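PDB 4MYM: Glyoxalase/bleomycin resistance protein/dioxygenase from Nocardioides sp., which is of undetermined function but probably acts as a metal-dependent enzyme or binding protein of the vicinal oxygen chelate superfamily. Local coordinates for residues A[134-139]-A[152-157]. Sequence-based numbering, arbitrary orientation.
Sequences WNARCI and FAWLEG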
ATOM      1  N   TRP A 134       3.841  17.222 -12.928  1.00 24.46           N
ATOM      2  CA  TRP A 134       4.165  15.890 -13.452  1.00 23.21           C
ATOM      3  C   TRP A 134       3.129  15.373 -14.465  1.00 23.41           C
ATOM      4  O   TRP A 134       3.039  14.170 -14.702  1.00 22.35           O
ATOM      5  CB  TRP A 134       4.334  14.892 -12.308  1.00 22.18           C
ATOM      6  CG  TRP A 134       3.278  14.954 -11.272  1.00 21.14           C
ATOM      7  CD1 TRP A 134       2.084  14.318 -11.286  1.00 20.83           C
ATOM      8  CD2 TRP A 134       3.340  15.675 -10.040  1.00 20.37           C
ATOM      9  NE1 TRP A 134       1.378  14.602 -10.138  1.00 21.03           N
ATOM     10  CE2 TRP A 134       2.133  15.435  -9.356  1.00 19.98           C
ATOM     11  CE3 TRP A 134       4.294  16.514  -9.454  1.00 20.33           C
ATOM     12  CZ2 TRP A 134       1.857  15.996  -8.122  1.00 19.80           C
ATOM     13  CZ3 TRP A 134       4.017  17.071  -8.221  1.00 19.13           C
ATOM     14  CH2 TRP A 134       2.810  16.808  -7.566  1.00 19.51           C
ATOM     15  N   ASN A 135       2.356  16.288 -15.050  1.00 24.34           N
ATOM     16  CA  ASN A 135       1.451  15.991 -16.172  1.00 23.97           C
ATOM     17  C   ASN A 135       0.228  15.142 -15.801  1.00 23.43           C
ATOM     18  O   ASN A 135      -0.280  14.340 -16.616  1.00 22.19           O
ATOM     19  CB  ASN A 135       2.228  15.364 -17.350  1.00 25.43           C
ATOM     20  CG  ASN A 135       1.558  15.633 -18.688  1.00 26.63           C
ATOM     21  OD1 ASN A 135       1.326  14.722 -19.508  1.00 28.39           O
ATOM     22  ND2 ASN A 135       1.206  16.875 -18.896  1.00 25.26           N
ATOM     23  N   ALA A 136      -0.266  15.368 -14.583  1.00 21.83           N
ATOM     24  CA  ALA A 136      -1.477  14.725 -14.085  1.00 20.55           C
ATOM     25  C   ALA A 136      -2.395  15.722 -13.422  1.00 20.30           C
ATOM     26  O   ALA A 136      -1.940  16.724 -12.853  1.00 20.81           O
ATOM     27  CB  ALA A 136      -1.124  13.609 -13.104  1.00 20.51           C
ATOM     28  N   ARG A 137      -3.698  15.434 -13.489  1.00 20.02           N
ATOM     29  CA  ARG A 137      -4.696  16.139 -12.735  1.00 19.85           C
ATOM     30  C   ARG A 137      -5.007  15.269 -11.518  1.00 19.82           C
ATOM     31  O   ARG A 137      -5.362  14.092 -11.673  1.00 19.11           O
ATOM     32  CB  ARG A 137      -5.944  16.386 -13.588  1.00 20.75           C
ATOM     33  CG  ARG A 137      -7.065  17.106 -12.865  1.00 20.99           C
ATOM     34  CD  ARG A 137      -8.080  17.682 -13.847  1.00 21.35           C
ATOM     35  NE  ARG A 137      -9.012  18.610 -13.224  1.00 21.27           N
ATOM     36  CZ  ARG A 137      -8.804  19.919 -13.058  1.00 22.34           C
ATOM     37  NH1 ARG A 137      -7.674  20.490 -13.439  1.00 22.70           N
ATOM     38  NH2 ARG A 137      -9.746  20.671 -12.490  1.00 22.19           N
ATOM     39  N   CYS A 138      -4.836  15.841 -10.324  1.00 18.98           N
ATOM     40  CA  CYS A 138      -4.870  15.083  -9.067  1.00 19.17           C
ATOM     41  C   CYS A 138      -5.724  15.692  -7.990  1.00 18.94           C
ATOM     42  O   CYS A 138      -5.917  16.920  -7.935  1.00 18.64           O
ATOM     43  CB  CYS A 138      -3.461  14.948  -8.485  1.00 19.38           C
ATOM     44  SG  CYS A 138      -2.249  14.335  -9.646  1.00 19.73           S
ATOM     45  N   ILE A 139      -6.217  14.819  -7.112  1.00 18.38           N
ATOM     46  CA  ILE A 139      -6.827  15.232  -5.863  1.00 17.77           C
ATOM     47  C   ILE A 139      -6.248  14.375  -4.734  1.00 17.36           C
ATOM     48  O   ILE A 139      -5.894  13.204  -4.938  1.00 16.46           O
ATOM     49  CB  ILE A 139      -8.364  15.142  -5.894  1.00 17.41           C
ATOM     50  CG1 ILE A 139      -8.833  13.745  -6.330  1.00 17.02           C
ATOM     51  CG2 ILE A 139      -8.908  16.226  -6.835  1.00 18.13           C
ATOM     52  CD1 ILE A 139     -10.336  13.608  -6.460  1.00 16.93           C
ATOM     53  N   PHE A 152      -5.638  10.273  -9.548  1.00 16.76           N
ATOM     54  CA  PHE A 152      -4.906  10.995 -10.567  1.00 16.76           C
ATOM     55  C   PHE A 152      -5.295  10.477 -11.947  1.00 17.82           C
ATOM     56  O   PHE A 152      -5.726   9.328 -12.084  1.00 16.90           O
ATOM     57  CB  PHE A 152      -3.387  10.925 -10.376  1.00 17.60           C
ATOM     58  CG  PHE A 152      -2.770   9.579 -10.695  1.00 18.12           C
ATOM     59  CD1 PHE A 152      -2.816   8.535  -9.773  1.00 19.01           C
ATOM     60  CD2 PHE A 152      -2.116   9.369 -11.895  1.00 19.07           C
ATOM     61  CE1 PHE A 152      -2.254   7.297 -10.065  1.00 19.58           C
ATOM     62  CE2 PHE A 152      -1.559   8.128 -12.188  1.00 19.38           C
ATOM     63  CZ  PHE A 152      -1.616   7.103 -11.270  1.00 19.57           C
ATOM     64  N   ALA A 153      -5.165  11.354 -12.935  1.00 18.45           N
ATOM     65  CA  ALA A 153      -5.310  10.983 -14.340  1.00 19.10           C
ATOM     66  C   ALA A 153      -4.337  11.800 -15.187  1.00 20.53           C
ATOM     67  O   ALA A 153      -4.108  12.991 -14.937  1.00 19.01           O
ATOM     68  CB  ALA A 153      -6.743  11.169 -14.790  1.00 20.16           C
ATOM     69  N   TRP A 154      -3.736  11.137 -16.172  1.00 20.86           N
ATOM     70  CA  TRP A 154      -2.699  11.744 -16.984  1.00 22.73           C
ATOM     71  C   TRP A 154      -3.308  12.767 -17.939  1.00 24.06           C
ATOM     72  O   TRP A 154      -4.359  12.527 -18.513  1.00 22.57           O
ATOM     73  CB  TRP A 154      -1.945  10.690 -17.802  1.00 23.56           C
ATOM     74  CG  TRP A 154      -1.168   9.732 -16.969  1.00 25.06           C
ATOM     75  CD1 TRP A 154      -1.314   8.387 -16.933  1.00 25.74           C
ATOM     76  CD2 TRP A 154      -0.131  10.053 -16.038  1.00 25.38           C
ATOM     77  NE1 TRP A 154      -0.437   7.843 -16.036  1.00 26.99           N
ATOM     78  CE2 TRP A 154       0.299   8.846 -15.468  1.00 26.34           C
ATOM     79  CE3 TRP A 154       0.461  11.246 -15.620  1.00 26.26           C
ATOM     80  CZ2 TRP A 154       1.308   8.790 -14.504  1.00 26.14           C
ATOM     81  CZ3 TRP A 154       1.459  11.194 -14.662  1.00 26.03           C
ATOM     82  CH2 TRP A 154       1.874   9.969 -14.117  1.00 26.16           C
ATOM     83  N   LEU A 155      -2.639  13.899 -18.076  1.00 25.43           N
ATOM     84  CA  LEU A 155      -2.982  14.896 -19.087  1.00 28.22           C
ATOM     85  C   LEU A 155      -2.418  14.428 -20.423  1.00 28.61           C
ATOM     86  O   LEU A 155      -1.722  13.406 -20.486  1.00 26.33           O
ATOM     87  CB  LEU A 155      -2.395  16.255 -18.704  1.00 29.24           C
ATOM     88  CG  LEU A 155      -2.843  16.829 -17.355  1.00 30.56           C
ATOM     89  CD1 LEU A 155      -2.094  18.118 -17.057  1.00 31.43           C
ATOM     90  CD2 LEU A 155      -4.346  17.066 -17.329  1.00 31.12           C
ATOM     91  N   GLU A 156      -2.706  15.163 -21.496  1.00 31.54           N
ATOM     92  CA  GLU A 156      -2.170  14.806 -22.816  1.00 32.50           C
ATOM     93  C   GLU A 156      -0.667  14.560 -22.757  1.00 31.61           C
ATOM     94  O   GLU A 156       0.073  15.351 -22.181  1.00 31.41           O
ATOM     95  CB  GLU A 156      -2.453  15.892 -23.865  1.00 37.31           C
ATOM     96  CG  GLU A 156      -1.745  15.599 -25.189  1.00 41.65           C
ATOM     97  CD  GLU A 156      -2.052  16.582 -26.307  1.00 47.10           C
ATOM     98  OE1 GLU A 156      -2.579  17.684 -26.029  1.00 49.08           O
ATOM     99  OE2 GLU A 156      -1.739  16.244 -27.473  1.00 51.36           O
ATOM    100  N   GLY A 157      -0.224  13.474 -23.386  1.00 31.04           N
ATOM    101  CA  GLY A 157       1.184  13.086 -23.398  1.00 30.61           C
ATOM    102  C   GLY A 157       1.501  11.959 -22.430  1.00 29.58           C
ATOM    103  O   GLY A 157       2.525  11.290 -22.563  1.00 30.41           O
TER
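Arg137 and Ala153 face each other as a hydrogen-bonded antiparallel pair, Arg137 N donating to Ala153 O (2.9 Å) and Ala153 N returning a bond to Arg137 O (3.0 Å). Beyond them Leu155 N reaches Asn135 O at 2.8 Å, a nearly straight bond (169° at the hydrogen) whose donor is tilted from the carbonyl plane, and the Leu155 side chain lies across that of Asn135. The compact part continues on the sheet face of Ala136, Cys138, Phe152 and Trp154. There the benzo edge of the Trp154 indole points at the turn before strand 136-142, with Asn135 O (3.3 Å from Trp154 CE3) and Trp134 O near the ring plane. Ala136 CB rests obliquely against Trp154 CE3 at 3.8 Å, while the Phe152 ring turns its edge to one face of the Trp154 indole, CE2 standing over it toward the rim. Cys138 SG, placed beside its own backbone N (chi1 -51°), rests on Phe152 CB at 3.7 Å and accepts a weak bond from Trp134 NE1. The packing thins at Glu156, which turns away, and exposed Gly157. This hairpin closes the C-terminal beta-alpha-beta-beta-beta module, as in vicinal oxygen chelate proteins, flanked by strands 130-132 and 99-104. Ala153 and Leu155 pack on helix 108-120, where Arg137 bridges to Asp112 and, on strand 130-132, Asp131; on the side of Cys138 and Phe152, Trp134 meets Trp76 of the second subunit edge-to-face.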